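PDB 3CYJ: mandelate racemase/muconate lactonizing enzyme-like protein from Rubrobacter xylanophilus DSM 9941, which is of unassigned function but belongs to the enolase superfamily, with a capping N-terminal domain and a TIM-barrel-like domain that holds a sodium ion. Local coordinates for residues I217-E222 against V264-A269; I245-Y250 against H258-C263; G285-R288 against P293-A296. One frame throughout, in Å; residues are numbered along the deposited sequence.

In the fold
All three contacts are buried in the barrel-like domain and meet in one curled sheet. Contact 1 lies inside the barrel. It reaches across strand 244-247, from strand 219-221 to strand 266-269, and is polar: an amide, a phenol and a carboxylate meet beside the sodium ion. Contacts 2 and 3 lie on the outer side, where a helix packs on the strands, and both are apolar: contact 2 is a leucine methyl on backbone and alanine, contact 3 a cysteine sulfur beside a phenylalanine. Contact 2 is nested in the loop closed by contact 1 and uses the strand that contact 1 skips. Contact 3 follows in the chain, and its strand 294-296 pairs with strand 266-269.

Contact 1 of 3, residues I217-E222 against V264-A269; sequences ISYLEE and VDILQA. With NA (sodium ion), chain E.
Gln268 OE1 accepts the phenol hydrogen of Tyr219 OH at 2.8 Å. The bond uses an amide lone pair in the carbonyl plane, with a C=O...donor angle of 134°. The amide also lies against the Glu221 carboxylate. Gln268 NE2 gives a weak bond to Glu221 OE2, 3.1 Å long, while Gln268 OE1 comes to 3.1 Å from Glu221 CD without bonding. The amide and carboxylate planes stand almost perpendicular, at 89°. The chain of Gln268 is extended beyond CG, which carries its amide across to both partners. Glu221 CG lies anti to the backbone N (chi1 -170°), and the extended chain brings the carboxylate to the amide and the metal.

Farther from the metal the contact is apolar. Ile266 CD1 meets the edge of the Tyr219 ring, 3.6 Å from Tyr219 CE1. Between the two strands runs strand 244-247, whose Ala246 touches both Tyr219 and Gln268.

The sodium ion is bound by Glu221 OE2 at 2.6 Å and Glu222 OE1 at 2.7 Å. Asp194 completes the three protein ligands. The other oxygen, Glu221 OE1, forms a salt bridge with Lys164. Asp194 and Glu221 end their barrel strands and Glu222 follows directly, which places the ion at the C-terminal mouth of the barrel, where the enolase superfamily binds its metal. Gln268 is a second-shell residue. The Tyr219 bond is consistent with the modelled amide orientation, in which Gln268 NE2 can give its hydrogen to Glu221 OE2. Together with the Lys164 salt bridge, the weak amide bond probably helps to orient Glu221 at the metal.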
loop_
_atom_site.group_PDB
_atom_site.type_symbol
_atom_site.label_atom_id
_atom_site.label_comp_id
_atom_site.label_asym_id
_atom_site.label_seq_id
_atom_site.Cartn_x
_atom_site.Cartn_y
_atom_site.Cartn_z
ATOM N N ILE A 217 4.310 -10.986 -31.738
ATOM C CA ILE A 217 3.423 -11.818 -30.896
ATOM C C ILE A 217 2.396 -10.993 -30.097
ATOM O O ILE A 217 2.610 -9.798 -29.786
ATOM C CB ILE A 217 4.220 -12.733 -29.920
ATOM C CG1 ILE A 217 4.950 -11.864 -28.868
ATOM C CG2 ILE A 217 5.185 -13.708 -30.732
ATOM C CD1 ILE A 217 5.251 -12.578 -27.548
ATOM N N SER A 218 1.299 -11.658 -29.724
ATOM C CA SER A 218 0.219 -10.979 -29.031
ATOM C C SER A 218 -0.065 -11.544 -27.669
ATOM O O SER A 218 -0.992 -11.080 -26.983
ATOM C CB SER A 218 -1.078 -11.141 -29.853
ATOM O OG SER A 218 -0.771 -10.843 -31.195
ATOM N N TYR A 219 0.687 -12.560 -27.269
ATOM C CA TYR A 219 0.280 -13.340 -26.085
ATOM C C TYR A 219 1.494 -14.040 -25.551
ATOM O O TYR A 219 2.218 -14.707 -26.294
ATOM C CB TYR A 219 -0.731 -14.371 -26.522
ATOM C CG TYR A 219 -1.501 -15.151 -25.451
ATOM C CD1 TYR A 219 -2.760 -14.717 -25.056
ATOM C CD2 TYR A 219 -1.051 -16.407 -24.959
ATOM C CE1 TYR A 219 -3.525 -15.422 -24.137
ATOM C CE2 TYR A 219 -1.831 -17.150 -24.043
ATOM C CZ TYR A 219 -3.064 -16.639 -23.652
ATOM O OH TYR A 219 -3.906 -17.279 -22.754
ATOM N N LEU A 220 1.742 -13.853 -24.254
ATOM C CA LEU A 220 2.882 -14.470 -23.594
ATOM C C LEU A 220 2.355 -15.181 -22.351
ATOM O O LEU A 220 2.035 -14.539 -21.374
ATOM C CB LEU A 220 3.973 -13.429 -23.234
ATOM C CG LEU A 220 5.156 -13.960 -22.376
ATOM C CD1 LEU A 220 5.714 -15.314 -22.936
ATOM C CD2 LEU A 220 6.273 -12.957 -22.188
ATOM N N GLU A 221 2.301 -16.518 -22.411
ATOM C CA GLU A 221 1.767 -17.312 -21.339
ATOM C C GLU A 221 2.867 -17.877 -20.391
ATOM O O GLU A 221 3.914 -18.376 -20.839
ATOM C CB GLU A 221 0.938 -18.445 -21.914
ATOM C CG GLU A 221 0.162 -19.146 -20.833
ATOM C CD GLU A 221 -0.493 -20.434 -21.339
ATOM O OE1 GLU A 221 -0.765 -20.530 -22.572
ATOM O OE2 GLU A 221 -0.715 -21.346 -20.494
ATOM N N GLU A 222 2.611 -17.787 -19.082
ATOM C CA GLU A 222 3.498 -18.373 -18.084
ATOM C C GLU A 222 4.966 -18.017 -18.274
ATOM O O GLU A 222 5.837 -18.900 -18.262
ATOM C CB GLU A 222 3.324 -19.886 -18.049
ATOM C CG GLU A 222 2.008 -20.282 -17.342
ATOM C CD GLU A 222 1.686 -21.801 -17.395
ATOM O OE1 GLU A 222 2.405 -22.570 -18.078
ATOM O OE2 GLU A 222 0.684 -22.226 -16.763
ATOM N N VAL A 264 -2.336 -10.415 -13.940
ATOM C CA VAL A 264 -2.250 -10.782 -15.372
ATOM C C VAL A 264 -3.162 -9.931 -16.237
ATOM O O VAL A 264 -4.048 -9.239 -15.705
ATOM C CB VAL A 264 -2.644 -12.282 -15.643
ATOM C CG1 VAL A 264 -1.661 -13.251 -14.963
ATOM C CG2 VAL A 264 -4.066 -12.592 -15.199
ATOM N N ASP A 265 -2.953 -9.996 -17.567
ATOM C CA ASP A 265 -3.896 -9.420 -18.515
ATOM C C ASP A 265 -5.007 -10.421 -18.864
ATOM O O ASP A 265 -6.133 -10.017 -19.211
ATOM C CB ASP A 265 -3.182 -8.983 -19.808
ATOM C CG ASP A 265 -1.994 -8.040 -19.543
ATOM O OD1 ASP A 265 -2.208 -6.976 -18.918
ATOM O OD2 ASP A 265 -0.850 -8.347 -19.939
ATOM N N ILE A 266 -4.685 -11.715 -18.856
ATOM C CA ILE A 266 -5.636 -12.741 -19.232
ATOM C C ILE A 266 -5.609 -13.923 -18.244
ATOM O O ILE A 266 -4.560 -14.494 -17.984
ATOM C CB ILE A 266 -5.396 -13.276 -20.698
ATOM C CG1 ILE A 266 -5.402 -12.130 -21.717
ATOM C CG2 ILE A 266 -6.478 -14.301 -21.082
ATOM C CD1 ILE A 266 -5.357 -12.546 -23.125
ATOM N N LEU A 267 -6.772 -14.272 -17.686
ATOM C CA LEU A 267 -6.851 -15.322 -16.707
ATOM C C LEU A 267 -7.195 -16.636 -17.405
ATOM O O LEU A 267 -8.039 -16.660 -18.310
ATOM C CB LEU A 267 -7.888 -14.974 -15.653
ATOM C CG LEU A 267 -8.114 -16.004 -14.513
ATOM C CD1 LEU A 267 -6.842 -16.250 -13.805
ATOM C CD2 LEU A 267 -9.017 -15.499 -13.466
ATOM N N GLN A 268 -6.539 -17.721 -16.997
ATOM C CA GLN A 268 -6.796 -19.015 -17.575
ATOM C C GLN A 268 -7.237 -19.966 -16.507
ATOM O O GLN A 268 -6.809 -19.856 -15.368
ATOM C CB GLN A 268 -5.530 -19.598 -18.171
ATOM C CG GLN A 268 -4.866 -18.715 -19.176
ATOM C CD GLN A 268 -3.540 -19.266 -19.622
ATOM O OE1 GLN A 268 -3.156 -19.064 -20.741
ATOM N NE2 GLN A 268 -2.818 -19.935 -18.733
ATOM N N ALA A 269 -8.093 -20.923 -16.877
ATOM C CA ALA A 269 -8.316 -22.080 -16.037
ATOM C C ALA A 269 -8.606 -23.312 -16.917
ATOM O O ALA A 269 -8.865 -23.207 -18.112
ATOM C CB ALA A 269 -9.402 -21.810 -14.962
HETATM NA NA NA E . 0.979 -23.303 -20.270
#

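Contact 2 of 3, residues I245-Y250 against H258-C263; sequences IAAGEY and HDLAGC
Leu260 makes the apolar contact of helix 254-261 with strand 244-247, through one methyl group. Its CD2 lies 4.3 Å from Ala247 CB, a loose touch between side chains. Both side chains start out from their backbones toward the opposite segment. Leu260 CG is anti to the backbone N (chi1 -162°), and CD2 is the branch that reaches the end of the strand.

The closer contacts are between this methyl and the main chain. Leu260 CD2 comes to 3.3 Å from Gly248 CA. It also lies 3.6 Å from Ala247 O. Gly248 has no side chain to keep the methyl away, and its backbone takes a positive phi of 146°. This is where the strand passes into the loop that follows it.

Polar bonding is confined to each segment and its other neighbours. Cys263 N bonds to Leu260 O at 2.8 Å, on the way to the next strand. On the sheet side, Ala247 pairs through its backbone with Gln268. Leu260 is also packed against Leu232 of helix 229-238 and Leu267 of strand 266-269, so its side chain lies in the layer between helices and sheet.

Strand 244-247, helix 254-261 and strand 266-269 form a beta-alpha-beta unit with parallel strands, the repeating element of a TIM barrel, and Leu260 packs its helix onto the barrel wall.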
loop_
_atom_site.group_PDB
_atom_site.type_symbol
_atom_site.label_atom_id
_atom_site.label_comp_id
_atom_site.label_asym_id
_atom_site.label_seq_id
_atom_site.Cartn_x
_atom_site.Cartn_y
_atom_site.Cartn_z
ATOM N N ILE A 245 -0.248 -10.717 -21.080
ATOM C CA ILE A 245 0.419 -11.622 -20.148
ATOM C C ILE A 245 -0.632 -12.548 -19.616
ATOM O O ILE A 245 -1.582 -12.083 -19.041
ATOM C CB ILE A 245 1.164 -10.856 -19.011
ATOM C CG1 ILE A 245 2.262 -9.912 -19.590
ATOM C CG2 ILE A 245 1.747 -11.826 -17.979
ATOM C CD1 ILE A 245 3.432 -10.634 -20.449
ATOM N N ALA A 246 -0.507 -13.862 -19.852
ATOM C CA ALA A 246 -1.551 -14.829 -19.401
ATOM C C ALA A 246 -1.004 -15.900 -18.428
ATOM O O ALA A 246 0.159 -16.323 -18.535
ATOM C CB ALA A 246 -2.208 -15.529 -20.596
ATOM N N ALA A 247 -1.862 -16.354 -17.503
ATOM C CA ALA A 247 -1.468 -17.407 -16.569
ATOM C C ALA A 247 -2.696 -18.004 -15.949
ATOM O O ALA A 247 -3.752 -17.412 -16.051
ATOM C CB ALA A 247 -0.534 -16.853 -15.511
ATOM N N GLY A 248 -2.575 -19.181 -15.334
ATOM C CA GLY A 248 -3.688 -19.716 -14.583
ATOM C C GLY A 248 -4.017 -21.185 -14.468
ATOM O O GLY A 248 -4.899 -21.554 -13.650
ATOM N N GLU A 249 -3.396 -22.055 -15.249
ATOM C CA GLU A 249 -3.730 -23.501 -15.065
ATOM C C GLU A 249 -3.605 -24.199 -13.678
ATOM O O GLU A 249 -4.273 -25.201 -13.444
ATOM C CB GLU A 249 -3.011 -24.363 -16.078
ATOM C CG GLU A 249 -1.527 -24.034 -16.210
ATOM C CD GLU A 249 -0.801 -25.093 -16.969
ATOM O OE1 GLU A 249 0.169 -24.789 -17.709
ATOM O OE2 GLU A 249 -1.226 -26.256 -16.826
ATOM N N TYR A 250 -2.781 -23.714 -12.762
ATOM C CA TYR A 250 -2.537 -24.528 -11.570
ATOM C C TYR A 250 -3.240 -24.118 -10.297
ATOM O O TYR A 250 -2.934 -24.665 -9.259
ATOM C CB TYR A 250 -1.041 -24.637 -11.295
ATOM C CG TYR A 250 -0.273 -25.216 -12.472
ATOM C CD1 TYR A 250 -0.473 -26.539 -12.879
ATOM C CD2 TYR A 250 0.632 -24.441 -13.187
ATOM C CE1 TYR A 250 0.249 -27.072 -13.972
ATOM C CE2 TYR A 250 1.344 -24.968 -14.257
ATOM C CZ TYR A 250 1.149 -26.274 -14.647
ATOM O OH TYR A 250 1.837 -26.777 -15.726
ATOM N N HIS A 258 -8.494 -15.290 -7.626
ATOM C CA HIS A 258 -8.629 -13.913 -7.234
ATOM C C HIS A 258 -7.271 -13.180 -7.054
ATOM O O HIS A 258 -7.141 -12.006 -7.393
ATOM C CB HIS A 258 -9.447 -13.839 -5.938
ATOM C CG HIS A 258 -9.444 -12.486 -5.317
ATOM N ND1 HIS A 258 -8.494 -12.103 -4.394
ATOM C CD2 HIS A 258 -10.226 -11.397 -5.531
ATOM C CE1 HIS A 258 -8.706 -10.839 -4.045
ATOM N NE2 HIS A 258 -9.746 -10.384 -4.727
ATOM N N ASP A 259 -6.282 -13.850 -6.449
ATOM C CA ASP A 259 -4.933 -13.278 -6.373
ATOM C C ASP A 259 -4.333 -13.180 -7.782
ATOM O O ASP A 259 -3.797 -12.151 -8.151
ATOM C CB ASP A 259 -4.023 -14.099 -5.468
ATOM C CG ASP A 259 -4.404 -13.984 -3.947
ATOM O OD1 ASP A 259 -5.048 -12.974 -3.533
ATOM O OD2 ASP A 259 -4.053 -14.933 -3.183
ATOM N N LEU A 260 -4.445 -14.234 -8.582
ATOM C CA LEU A 260 -3.900 -14.181 -9.957
ATOM C C LEU A 260 -4.531 -13.072 -10.805
ATOM O O LEU A 260 -3.813 -12.403 -11.513
ATOM C CB LEU A 260 -4.102 -15.508 -10.671
ATOM C CG LEU A 260 -3.254 -15.747 -11.906
ATOM C CD1 LEU A 260 -1.778 -15.602 -11.540
ATOM C CD2 LEU A 260 -3.518 -17.146 -12.472
ATOM N N ALA A 261 -5.865 -12.872 -10.692
ATOM C CA ALA A 261 -6.581 -11.872 -11.485
ATOM C C ALA A 261 -5.964 -10.504 -11.297
ATOM O O ALA A 261 -5.972 -9.700 -12.206
ATOM C CB ALA A 261 -8.064 -11.844 -11.176
ATOM N N GLY A 262 -5.398 -10.209 -10.139
ATOM C CA GLY A 262 -4.743 -8.901 -9.978
ATOM C C GLY A 262 -3.362 -8.784 -10.609
ATOM O O GLY A 262 -2.739 -7.731 -10.469
ATOM N N CYS A 263 -2.883 -9.820 -11.322
ATOM C CA CYS A 263 -1.468 -9.862 -11.768
ATOM C C CYS A 263 -1.273 -10.038 -13.225
ATOM O O CYS A 263 -0.138 -9.907 -13.685
ATOM C CB CYS A 263 -0.720 -11.063 -11.149
ATOM S SG CYS A 263 -0.632 -10.958 -9.421
#

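Contact 3 of 3, residues G285-R288 against P293-A296; sequences GICR and PFSA
Cys287 SG and Phe294 CB meet at 3.7 Å, and this is the main touch between helix 283-290 and strand 294-296. Each side chain leaves its backbone toward the other segment. The sulfur sits beside the backbone N of its own residue and anti to the carbonyl carbon (chi1 -75°), which points it at the CB of Phe294. Phe294 CG is anti to the backbone N (chi1 170°), and the ring then leads away from the helix. The sulfur therefore sees the ring obliquely: Cys287 SG is 5.4 Å from the centroid of the Phe294 ring, 70° off the ring normal. It is a Cys sulfur-aromatic contact. A more distant neighbour of the sulfur is the backbone oxygen, with Cys287 SG 4.2 Å from Pro293 O.

The helix and the strand it leads into belong to the TIM-barrel-like domain. Helix 283-290 lies on the outside of the barrel wall, and the chain turns back from it into strand 294-296. That strand runs parallel to strand 266-269 on one flank and strand 313-319 on the other.

Backbone bonds join the strand to its neighbours. Pro293 O accepts one from Leu267 N, and Ser295 N gives one to Leu267 O. The Leu267 side chain also packs against Cys287. The Phe294 side chain touches Ala269 and Leu313 on the two flanking strands. Next to Cys287 along the helix, Ile286 packs on Ala261 and His258 of helix 254-261.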
loop_
_atom_site.group_PDB
_atom_site.type_symbol
_atom_site.label_atom_id
_atom_site.label_comp_id
_atom_site.label_asym_id
_atom_site.label_seq_id
_atom_site.Cartn_x
_atom_site.Cartn_y
_atom_site.Cartn_z
ATOM N N GLY A 285 -17.424 -14.425 -12.448
ATOM C CA GLY A 285 -17.462 -13.519 -11.329
ATOM C C GLY A 285 -16.090 -13.008 -10.994
ATOM O O GLY A 285 -15.939 -11.842 -10.637
ATOM N N ILE A 286 -15.062 -13.851 -11.112
ATOM C CA ILE A 286 -13.716 -13.322 -10.895
ATOM C C ILE A 286 -13.309 -12.417 -12.033
ATOM O O ILE A 286 -12.808 -11.322 -11.824
ATOM C CB ILE A 286 -12.645 -14.417 -10.646
ATOM C CG1 ILE A 286 -12.986 -15.236 -9.389
ATOM C CG2 ILE A 286 -11.295 -13.782 -10.511
ATOM C CD1 ILE A 286 -12.659 -14.573 -8.152
ATOM N N CYS A 287 -13.535 -12.883 -13.244
ATOM C CA CYS A 287 -13.095 -12.152 -14.411
ATOM C C CYS A 287 -13.865 -10.848 -14.631
ATOM O O CYS A 287 -13.249 -9.840 -14.939
ATOM C CB CYS A 287 -13.148 -13.038 -15.659
ATOM S SG CYS A 287 -11.771 -14.232 -15.635
ATOM N N ARG A 288 -15.192 -10.872 -14.535
ATOM C CA ARG A 288 -15.971 -9.625 -14.691
ATOM C C ARG A 288 -15.693 -8.657 -13.514
ATOM O O ARG A 288 -15.609 -7.431 -13.710
ATOM C CB ARG A 288 -17.495 -9.893 -14.796
ATOM C CG ARG A 288 -17.977 -10.893 -15.844
ATOM C CD ARG A 288 -17.542 -10.501 -17.245
ATOM N NE ARG A 288 -18.050 -9.206 -17.678
ATOM C CZ ARG A 288 -17.297 -8.134 -17.935
ATOM N NH1 ARG A 288 -17.886 -6.995 -18.326
ATOM N NH2 ARG A 288 -15.968 -8.174 -17.813
ATOM N N PRO A 293 -10.406 -10.496 -19.572
ATOM C CA PRO A 293 -10.843 -11.681 -20.330
ATOM C C PRO A 293 -10.378 -13.016 -19.712
ATOM O O PRO A 293 -9.451 -13.064 -18.918
ATOM C CB PRO A 293 -10.138 -11.523 -21.717
ATOM C CG PRO A 293 -9.359 -10.184 -21.672
ATOM C CD PRO A 293 -9.276 -9.771 -20.212
ATOM N N PHE A 294 -11.071 -14.089 -20.073
ATOM C CA PHE A 294 -10.764 -15.427 -19.621
ATOM C C PHE A 294 -10.313 -16.301 -20.828
ATOM O O PHE A 294 -10.749 -16.080 -21.956
ATOM C CB PHE A 294 -11.994 -16.027 -18.919
ATOM C CG PHE A 294 -11.875 -17.490 -18.622
ATOM C CD1 PHE A 294 -11.117 -17.947 -17.539
ATOM C CD2 PHE A 294 -12.502 -18.447 -19.459
ATOM C CE1 PHE A 294 -11.005 -19.369 -17.272
ATOM C CE2 PHE A 294 -12.430 -19.819 -19.184
ATOM C CZ PHE A 294 -11.672 -20.281 -18.117
ATOM N N SER A 295 -9.475 -17.308 -20.594
ATOM C CA SER A 295 -9.150 -18.222 -21.680
ATOM C C SER A 295 -9.074 -19.644 -21.116
ATOM O O SER A 295 -8.400 -19.882 -20.075
ATOM C CB SER A 295 -7.836 -17.814 -22.339
ATOM O OG SER A 295 -7.491 -18.736 -23.353
ATOM N N ALA A 296 -9.814 -20.569 -21.721
ATOM C CA ALA A 296 -9.809 -21.937 -21.230
ATOM C C ALA A 296 -8.584 -22.714 -21.683
ATOM O O ALA A 296 -8.102 -22.593 -22.827
ATOM C CB ALA A 296 -11.069 -22.653 -21.606
#